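Local coordinates for protein ORF14 (Streptomyces clavuligerus, PDB 2WPX) that binds acetyl-CoA and, as a tandem GCN5-related N-acetyltransferase of the clavulanic acid pathway, probably transfers acyl groups, at residues G179-T187 and R233-A244; R37-D45 and K256-A264. One frame throughout, in Å; residues are numbered along the deposited sequence.

Contact 1: residues G179-T187 and R233-A244; sequences GYSLVTWGT and RRAYHTGAVHDA
Strands 180-185 and 234-242 run antiparallel, their axes at 155°, with Ser181, Val183 and Trp185 in hydrogen-bonded pairs with Val241, Gly239 and His237. Trp185 and His237 bury the most surface in this contact. Their rings form an offset stack, the planes of the five-membered ring of Trp185 and the imidazole 15° apart. His237 CB sits over the indole face, 3.3 Å from the centroid of that five-membered ring, a CH-pi contact. The chi1 of Trp185 (67°) places CG between its own N and C, which lays the indole along the strand toward Gly239. Trp185 O is gripped twice, by His237 N at 2.7 Å and by His237 ND1 at 3.2 Å. The ND1 donor stands above the carbonyl plane, while the oxygen lies in the imidazole plane. A weak bond runs from ND1 to Gly186 O. Tyr193 of helix 191-199 meets the indole nearly parallel. On the other face, the Tyr180 and His242 rings meet obliquely, and Leu182 CD2 approaches Thr238 CG2 at 4.1 Å. Where strand 180-185 begins and 234-242 has just ended, Ser181 OG donates to the syn lone pair of Asp243 OD2 at 2.9 Å. Past strand 180-185, Ala235 N reaches Thr187 OG1 at 3.2 Å. Within this chain 180-185 is an edge strand of a GNAT-type fold, with helix 191-199 on the Trp185 face and helix 280-295 on the Leu182 face.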
loop_
_atom_site.group_PDB
_atom_site.type_symbol
_atom_site.label_atom_id
_atom_site.label_comp_id
_atom_site.label_asym_id
_atom_site.label_seq_id
_atom_site.Cartn_x
_atom_site.Cartn_y
_atom_site.Cartn_z
ATOM N N GLY A 179 12.685 28.131 -14.826
ATOM C CA GLY A 179 13.737 27.439 -14.091
ATOM C C GLY A 179 13.533 25.935 -14.022
ATOM O O GLY A 179 14.472 25.197 -13.628
ATOM N N TYR A 180 12.330 25.454 -14.375
ATOM C CA TYR A 180 12.055 23.989 -14.234
ATOM C C TYR A 180 11.805 23.224 -15.530
ATOM O O TYR A 180 11.423 23.807 -16.507
ATOM C CB TYR A 180 10.909 23.728 -13.251
ATOM C CG TYR A 180 11.222 24.265 -11.875
ATOM C CD1 TYR A 180 10.966 25.606 -11.552
ATOM C CD2 TYR A 180 11.814 23.443 -10.909
ATOM C CE1 TYR A 180 11.275 26.108 -10.299
ATOM C CE2 TYR A 180 12.139 23.930 -9.672
ATOM C CZ TYR A 180 11.864 25.266 -9.367
ATOM O OH TYR A 180 12.162 25.735 -8.110
ATOM N N SER A 181 12.034 21.916 -15.546
ATOM C CA SER A 181 11.441 21.137 -16.634
ATOM C C SER A 181 10.889 19.808 -16.183
ATOM O O SER A 181 11.397 19.184 -15.253
ATOM C CB SER A 181 12.401 20.970 -17.793
ATOM O OG SER A 181 13.638 20.636 -17.269
ATOM N N LEU A 182 9.840 19.374 -16.866
ATOM C CA LEU A 182 9.178 18.116 -16.559
ATOM C C LEU A 182 9.911 16.982 -17.220
ATOM O O LEU A 182 10.233 17.086 -18.391
ATOM C CB LEU A 182 7.793 18.172 -17.151
ATOM C CG LEU A 182 6.980 19.049 -16.222
ATOM C CD1 LEU A 182 5.536 18.862 -16.595
ATOM C CD2 LEU A 182 7.181 18.587 -14.771
ATOM N N VAL A 183 10.178 15.912 -16.482
ATOM C CA VAL A 183 10.613 14.626 -17.099
ATOM C C VAL A 183 9.648 13.466 -16.701
ATOM O O VAL A 183 8.996 13.504 -15.623
ATOM C CB VAL A 183 12.099 14.293 -16.701
ATOM C CG1 VAL A 183 12.192 13.939 -15.201
ATOM C CG2 VAL A 183 12.696 13.156 -17.539
ATOM N N THR A 184 9.558 12.437 -17.542
ATOM C CA THR A 184 8.694 11.264 -17.282
ATOM C C THR A 184 9.481 10.000 -17.534
ATOM O O THR A 184 10.391 9.976 -18.377
ATOM C CB THR A 184 7.439 11.205 -18.215
ATOM O OG1 THR A 184 7.859 11.071 -19.597
ATOM C CG2 THR A 184 6.581 12.454 -18.051
ATOM N N TRP A 185 9.132 8.940 -16.821
ATOM C CA TRP A 185 9.681 7.611 -17.099
ATOM C C TRP A 185 8.732 6.509 -16.560
ATOM O O TRP A 185 7.914 6.776 -15.664
ATOM C CB TRP A 185 11.065 7.492 -16.479
ATOM C CG TRP A 185 11.102 7.512 -15.009
ATOM C CD1 TRP A 185 10.866 6.471 -14.176
ATOM C CD2 TRP A 185 11.438 8.622 -14.164
ATOM N NE1 TRP A 185 11.060 6.833 -12.876
ATOM C CE2 TRP A 185 11.408 8.152 -12.835
ATOM C CE3 TRP A 185 11.773 9.959 -14.403
ATOM C CZ2 TRP A 185 11.673 8.972 -11.748
ATOM C CZ3 TRP A 185 12.047 10.768 -13.330
ATOM C CH2 TRP A 185 11.994 10.269 -12.008
ATOM N N GLY A 186 8.875 5.300 -17.116
ATOM C CA GLY A 186 7.958 4.187 -16.885
ATOM C C GLY A 186 8.312 3.433 -15.616
ATOM O O GLY A 186 8.599 4.050 -14.553
ATOM N N THR A 187 8.334 2.101 -15.715
ATOM C CA THR A 187 8.399 1.255 -14.554
ATOM C C THR A 187 9.777 1.259 -13.961
ATOM O O THR A 187 9.928 1.112 -12.761
ATOM C CB THR A 187 7.995 -0.181 -14.952
ATOM O OG1 THR A 187 6.696 -0.125 -15.569
ATOM C CG2 THR A 187 7.919 -1.060 -13.764
ATOM N N ARG A 233 2.904 -5.462 -11.906
ATOM C CA ARG A 233 2.600 -4.051 -11.736
ATOM C C ARG A 233 3.476 -3.194 -12.652
ATOM O O ARG A 233 4.688 -3.413 -12.761
ATOM C CB ARG A 233 2.839 -3.620 -10.280
ATOM C CG ARG A 233 1.736 -4.077 -9.365
ATOM C CD ARG A 233 2.050 -3.805 -7.947
ATOM N NE ARG A 233 0.911 -4.164 -7.103
ATOM C CZ ARG A 233 -0.034 -3.288 -6.779
ATOM N NH1 ARG A 233 0.030 -2.044 -7.245
ATOM N NH2 ARG A 233 -1.037 -3.644 -6.011
ATOM N N ARG A 234 2.845 -2.189 -13.240
ATOM C CA ARG A 234 3.454 -1.238 -14.124
ATOM C C ARG A 234 3.456 0.125 -13.401
ATOM O O ARG A 234 2.520 0.425 -12.647
ATOM C CB ARG A 234 2.439 -1.081 -15.245
ATOM C CG ARG A 234 2.919 -0.999 -16.557
ATOM C CD ARG A 234 1.965 -1.780 -17.463
ATOM N NE ARG A 234 0.560 -1.385 -17.638
ATOM C CZ ARG A 234 -0.474 -2.256 -17.550
ATOM N NH1 ARG A 234 -0.279 -3.527 -17.175
ATOM N NH2 ARG A 234 -1.714 -1.879 -17.812
ATOM N N ALA A 235 4.409 1.017 -13.698
ATOM C CA ALA A 235 4.403 2.307 -13.001
ATOM C C ALA A 235 4.625 3.494 -13.933
ATOM O O ALA A 235 5.115 3.326 -15.054
ATOM C CB ALA A 235 5.414 2.302 -11.840
ATOM N N TYR A 236 4.213 4.680 -13.487
ATOM C CA TYR A 236 4.313 5.875 -14.328
ATOM C C TYR A 236 4.882 7.022 -13.487
ATOM O O TYR A 236 4.360 7.311 -12.383
ATOM C CB TYR A 236 2.947 6.267 -14.913
ATOM C CG TYR A 236 2.375 5.289 -15.890
ATOM C CD1 TYR A 236 1.653 4.146 -15.450
ATOM C CD2 TYR A 236 2.534 5.476 -17.259
ATOM C CE1 TYR A 236 1.118 3.250 -16.345
ATOM C CE2 TYR A 236 1.990 4.561 -18.158
ATOM C CZ TYR A 236 1.307 3.467 -17.684
ATOM O OH TYR A 236 0.772 2.591 -18.545
ATOM N N HIS A 237 5.960 7.648 -13.973
ATOM C CA HIS A 237 6.663 8.683 -13.200
ATOM C C HIS A 237 6.777 10.010 -13.950
ATOM O O HIS A 237 7.015 10.027 -15.142
ATOM C CB HIS A 237 8.066 8.232 -12.830
ATOM C CG HIS A 237 8.095 6.954 -12.066
ATOM N ND1 HIS A 237 8.071 5.720 -12.683
ATOM C CD2 HIS A 237 8.122 6.707 -10.730
ATOM C CE1 HIS A 237 8.108 4.771 -11.764
ATOM N NE2 HIS A 237 8.156 5.344 -10.571
ATOM N N THR A 238 6.543 11.099 -13.233
ATOM C CA THR A 238 6.861 12.439 -13.686
ATOM C C THR A 238 7.756 13.090 -12.632
ATOM O O THR A 238 7.535 12.951 -11.436
ATOM C CB THR A 238 5.608 13.276 -13.844
ATOM O OG1 THR A 238 4.756 12.645 -14.814
ATOM C CG2 THR A 238 5.980 14.733 -14.296
ATOM N N GLY A 239 8.803 13.744 -13.091
ATOM C CA GLY A 239 9.743 14.425 -12.214
ATOM C C GLY A 239 9.947 15.874 -12.625
ATOM O O GLY A 239 9.740 16.257 -13.774
ATOM N N ALA A 240 10.295 16.715 -11.658
ATOM C CA ALA A 240 10.551 18.091 -12.008
ATOM C C ALA A 240 12.012 18.357 -11.757
ATOM O O ALA A 240 12.508 18.079 -10.663
ATOM C CB ALA A 240 9.706 19.020 -11.192
ATOM N N VAL A 241 12.701 18.874 -12.770
ATOM C CA VAL A 241 14.114 19.178 -12.585
ATOM C C VAL A 241 14.332 20.660 -12.482
ATOM O O VAL A 241 13.764 21.405 -13.255
ATOM C CB VAL A 241 15.022 18.601 -13.710
ATOM C CG1 VAL A 241 16.465 19.066 -13.485
ATOM C CG2 VAL A 241 14.964 17.064 -13.717
ATOM N N HIS A 242 15.162 21.087 -11.544
ATOM C CA HIS A 242 15.572 22.491 -11.470
ATOM C C HIS A 242 16.804 22.763 -12.330
ATOM O O HIS A 242 17.924 22.418 -11.939
ATOM C CB HIS A 242 15.762 22.933 -10.015
ATOM C CG HIS A 242 16.106 24.396 -9.855
ATOM N ND1 HIS A 242 17.347 24.834 -9.423
ATOM C CD2 HIS A 242 15.361 25.521 -10.051
ATOM C CE1 HIS A 242 17.348 26.161 -9.360
ATOM N NE2 HIS A 242 16.167 26.600 -9.762
ATOM N N ASP A 243 16.612 23.417 -13.494
ATOM C CA ASP A 243 17.704 23.520 -14.490
ATOM C C ASP A 243 19.012 24.099 -13.931
ATOM O O ASP A 243 20.101 23.621 -14.259
ATOM C CB ASP A 243 17.300 24.274 -15.769
ATOM C CG ASP A 243 15.946 23.782 -16.379
ATOM O OD1 ASP A 243 15.289 24.622 -17.040
ATOM O OD2 ASP A 243 15.534 22.600 -16.247
ATOM N N ALA A 244 18.929 25.126 -13.105
ATOM C CA ALA A 244 20.165 25.809 -12.756
ATOM C C ALA A 244 21.100 24.923 -11.930
ATOM O O ALA A 244 22.310 25.094 -12.005
ATOM C CB ALA A 244 19.883 27.159 -12.003
HETATM O O HOH W 1 16.665 26.685 -13.111
HETATM O O HOH W 2 4.948 2.146 -17.472
#

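Contact 2: residues R37-D45 and K256-A264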
loop_
_atom_site.group_PDB
_atom_site.type_symbol
_atom_site.label_atom_id
_atom_site.label_comp_id
_atom_site.label_asym_id
_atom_site.label_seq_id
_atom_site.Cartn_x
_atom_site.Cartn_y
_atom_site.Cartn_z
ATOM N N ARG A 37 -14.197 -0.565 0.459
ATOM C CA ARG A 37 -14.069 -0.125 -0.905
ATOM C C ARG A 37 -12.649 -0.484 -1.382
ATOM O O ARG A 37 -11.651 -0.154 -0.720
ATOM C CB ARG A 37 -14.311 1.376 -0.962
ATOM C CG ARG A 37 -14.323 1.892 -2.370
ATOM C CD ARG A 37 -14.516 3.351 -2.364
ATOM N NE ARG A 37 -14.539 3.825 -3.732
ATOM C CZ ARG A 37 -14.846 5.065 -4.056
ATOM N NH1 ARG A 37 -15.139 5.920 -3.108
ATOM N NH2 ARG A 37 -14.863 5.442 -5.315
ATOM N N ALA A 38 -12.542 -1.197 -2.489
ATOM C CA ALA A 38 -11.223 -1.613 -2.921
ATOM C C ALA A 38 -11.209 -2.072 -4.347
ATOM O O ALA A 38 -12.231 -2.533 -4.862
ATOM C CB ALA A 38 -10.613 -2.756 -1.956
ATOM N N ALA A 39 -10.042 -1.958 -5.005
ATOM C CA ALA A 39 -9.892 -2.629 -6.291
ATOM C C ALA A 39 -9.939 -4.130 -5.964
ATOM O O ALA A 39 -9.344 -4.533 -4.991
ATOM C CB ALA A 39 -8.565 -2.268 -6.927
ATOM N N PRO A 40 -10.676 -4.929 -6.746
ATOM C CA PRO A 40 -10.596 -6.413 -6.658
ATOM C C PRO A 40 -9.141 -6.887 -6.678
ATOM O O PRO A 40 -8.276 -6.257 -7.273
ATOM C CB PRO A 40 -11.291 -6.909 -7.932
ATOM C CG PRO A 40 -12.223 -5.671 -8.367
ATOM C CD PRO A 40 -11.504 -4.442 -7.871
ATOM N N PRO A 41 -8.871 -7.980 -5.999
ATOM C CA PRO A 41 -7.532 -8.541 -5.953
ATOM C C PRO A 41 -7.206 -8.946 -7.340
ATOM O O PRO A 41 -8.067 -9.458 -8.010
ATOM C CB PRO A 41 -7.693 -9.780 -5.077
ATOM C CG PRO A 41 -8.875 -9.491 -4.244
ATOM C CD PRO A 41 -9.817 -8.715 -5.146
ATOM N N CYS A 42 -6.002 -8.600 -7.790
ATOM C CA CYS A 42 -5.449 -9.096 -9.051
ATOM C C CYS A 42 -4.609 -10.355 -8.745
ATOM O O CYS A 42 -3.630 -10.317 -7.985
ATOM C CB CYS A 42 -4.576 -8.000 -9.676
ATOM S SG CYS A 42 -3.488 -8.533 -10.952
ATOM N N ASN A 43 -5.002 -11.458 -9.348
ATOM C CA ASN A 43 -4.320 -12.741 -9.171
ATOM C C ASN A 43 -2.867 -12.773 -9.559
ATOM O O ASN A 43 -2.069 -13.430 -8.902
ATOM C CB ASN A 43 -5.123 -13.837 -9.875
ATOM C CG ASN A 43 -6.445 -14.074 -9.164
ATOM O OD1 ASN A 43 -6.639 -13.554 -8.097
ATOM N ND2 ASN A 43 -7.340 -14.836 -9.746
ATOM N N VAL A 44 -2.525 -12.073 -10.633
ATOM C CA VAL A 44 -1.120 -11.859 -10.965
ATOM C C VAL A 44 -0.374 -11.180 -9.822
ATOM O O VAL A 44 0.634 -11.697 -9.315
ATOM C CB VAL A 44 -1.009 -11.074 -12.292
ATOM C CG1 VAL A 44 0.515 -10.775 -12.686
ATOM C CG2 VAL A 44 -1.757 -11.905 -13.409
ATOM N N ASP A 45 -0.893 -10.023 -9.397
ATOM C CA ASP A 45 -0.345 -9.322 -8.227
ATOM C C ASP A 45 -0.229 -10.253 -7.018
ATOM O O ASP A 45 0.844 -10.377 -6.392
ATOM C CB ASP A 45 -1.243 -8.128 -7.936
ATOM C CG ASP A 45 -0.768 -7.282 -6.792
ATOM O OD1 ASP A 45 -1.637 -6.639 -6.167
ATOM O OD2 ASP A 45 0.456 -7.218 -6.527
ATOM N N LYS A 256 0.101 0.556 -11.523
ATOM C CA LYS A 256 -1.102 -0.007 -12.174
ATOM C C LYS A 256 -0.907 -1.515 -12.218
ATOM O O LYS A 256 0.121 -1.960 -12.689
ATOM C CB LYS A 256 -1.195 0.515 -13.602
ATOM C CG LYS A 256 -2.184 -0.212 -14.493
ATOM C CD LYS A 256 -3.547 0.526 -14.372
ATOM C CE LYS A 256 -4.772 -0.416 -14.562
ATOM N NZ LYS A 256 -4.725 -1.608 -13.615
ATOM N N THR A 257 -1.876 -2.289 -11.713
ATOM C CA THR A 257 -1.843 -3.778 -11.777
ATOM C C THR A 257 -2.204 -4.337 -13.179
ATOM O O THR A 257 -2.769 -3.639 -14.038
ATOM C CB THR A 257 -2.688 -4.456 -10.668
ATOM O OG1 THR A 257 -4.034 -4.001 -10.757
ATOM C CG2 THR A 257 -2.215 -4.131 -9.271
ATOM N N THR A 258 -1.808 -5.580 -13.439
ATOM C CA THR A 258 -2.225 -6.238 -14.652
ATOM C C THR A 258 -3.756 -6.249 -14.715
ATOM O O THR A 258 -4.345 -5.867 -15.705
ATOM C CB THR A 258 -1.638 -7.676 -14.779
ATOM O OG1 THR A 258 -0.228 -7.608 -14.944
ATOM C CG2 THR A 258 -2.198 -8.408 -16.025
ATOM N N GLY A 259 -4.397 -6.673 -13.648
ATOM C CA GLY A 259 -5.862 -6.767 -13.604
ATOM C C GLY A 259 -6.500 -5.411 -13.300
ATOM O O GLY A 259 -5.815 -4.467 -12.853
ATOM N N ASN A 260 -7.822 -5.331 -13.514
ATOM C CA ASN A 260 -8.611 -4.169 -13.119
ATOM C C ASN A 260 -8.247 -2.944 -13.934
ATOM O O ASN A 260 -7.671 -2.016 -13.390
ATOM C CB ASN A 260 -8.358 -3.846 -11.627
ATOM C CG ASN A 260 -8.704 -4.999 -10.727
ATOM O OD1 ASN A 260 -8.006 -5.273 -9.746
ATOM N ND2 ASN A 260 -9.809 -5.688 -11.043
ATOM N N PRO A 261 -8.586 -2.931 -15.231
ATOM C CA PRO A 261 -8.225 -1.821 -16.123
ATOM C C PRO A 261 -8.714 -0.453 -15.656
ATOM O O PRO A 261 -8.195 0.573 -16.107
ATOM C CB PRO A 261 -8.934 -2.172 -17.443
ATOM C CG PRO A 261 -9.201 -3.720 -17.355
ATOM C CD PRO A 261 -9.376 -4.002 -15.901
ATOM N N ALA A 262 -9.758 -0.427 -14.849
ATOM C CA ALA A 262 -10.339 0.810 -14.353
ATOM C C ALA A 262 -9.710 1.341 -13.059
ATOM O O ALA A 262 -10.111 2.383 -12.575
ATOM C CB ALA A 262 -11.900 0.606 -14.131
ATOM N N TYR A 263 -8.770 0.630 -12.465
ATOM C CA TYR A 263 -8.256 1.086 -11.182
ATOM C C TYR A 263 -6.768 1.419 -11.257
ATOM O O TYR A 263 -6.035 0.817 -11.994
ATOM C CB TYR A 263 -8.461 0.027 -10.094
ATOM C CG TYR A 263 -9.887 -0.192 -9.669
ATOM C CD1 TYR A 263 -10.323 0.227 -8.403
ATOM C CD2 TYR A 263 -10.807 -0.823 -10.521
ATOM C CE1 TYR A 263 -11.579 0.028 -7.990
ATOM C CE2 TYR A 263 -12.110 -1.045 -10.092
ATOM C CZ TYR A 263 -12.465 -0.604 -8.828
ATOM O OH TYR A 263 -13.709 -0.794 -8.364
ATOM N N ALA A 264 -6.319 2.386 -10.471
ATOM C CA ALA A 264 -4.894 2.677 -10.449
ATOM C C ALA A 264 -4.540 3.249 -9.094
ATOM O O ALA A 264 -5.407 3.650 -8.313
ATOM C CB ALA A 264 -4.499 3.604 -11.636
#
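Ala39 and Pro40 lie over one face of the Tyr263 ring. Ala39 CA stands 3.9 Å from the ring centroid, and its CB comes down on Tyr263 CD1 at 3.4 Å. Pro40 adds its CD over the same ring, 4.3 Å from the centroid and toward the rim. Ala39 CA and Pro40 CD make CH-pi contacts; the CB contact is apolar packing. Tyr263 holds CG anti to its carbonyl carbon (chi1 -70°), which turns the ring toward the 37-45 chain. Pro40 also packs its ring carbons against the side-chain amide of Asn260, which crosses it obliquely. Cys42 is the N-cap of helix 43-51. Its SG accepts from Asp45 N at 3.4 Å in a nearly straight capping bond, 176° at the hydrogen. With SG anti to its own N (chi1 164°), the sulfur also faces Gly259 N, which gives it a weak bond at 3.4 Å. Cys42 CB rests near Thr257 CB. The side chains of Val44 and Thr258 cross at about a right angle, CG1 toward OG1, and that hydroxyl is hydrogen-bonded to Gly232 O. Asp45 OD1 touches Thr257 CG2 at 4.0 Å, while its carboxylate forms a salt bridge with Arg231. Within 256-264, Lys256 NZ donates to Thr257 O at 2.9 Å and to Asn260 O at 3.0 Å. Thr257 OG1 donates to Gly259 O. The loop after Lys256 is held in part by polar bonds of its own, while the bond assigned across to 37-45 is a weak one to sulfur, beside CH-pi and van der Waals packing.

How the contacts relate
The centres of contacts 1 and 2 lie about 24 Å apart, yet the two touch where strand 234-242 begins. Arg233 of contact 1 makes one bridge. Its NH2 forms a salt bridge with Asp45 OD1 of contact 2 at 3.1 Å, and its CZ packs on Thr257 CG2 at 3.4 Å. Beside it, Arg234 O and Lys256 N, 2.7 Å apart, are probably hydrogen-bonded, linking strands 234-242 and 247-256. Contact 1 belongs to the C-terminal GNAT region, whereas contact 2 joins that region to the N-terminal one. Both lie away from the annotated acetyl-CoA sites. The side chain of Ala38 in contact 2 is about 11 Å from the bound acetyl-CoA.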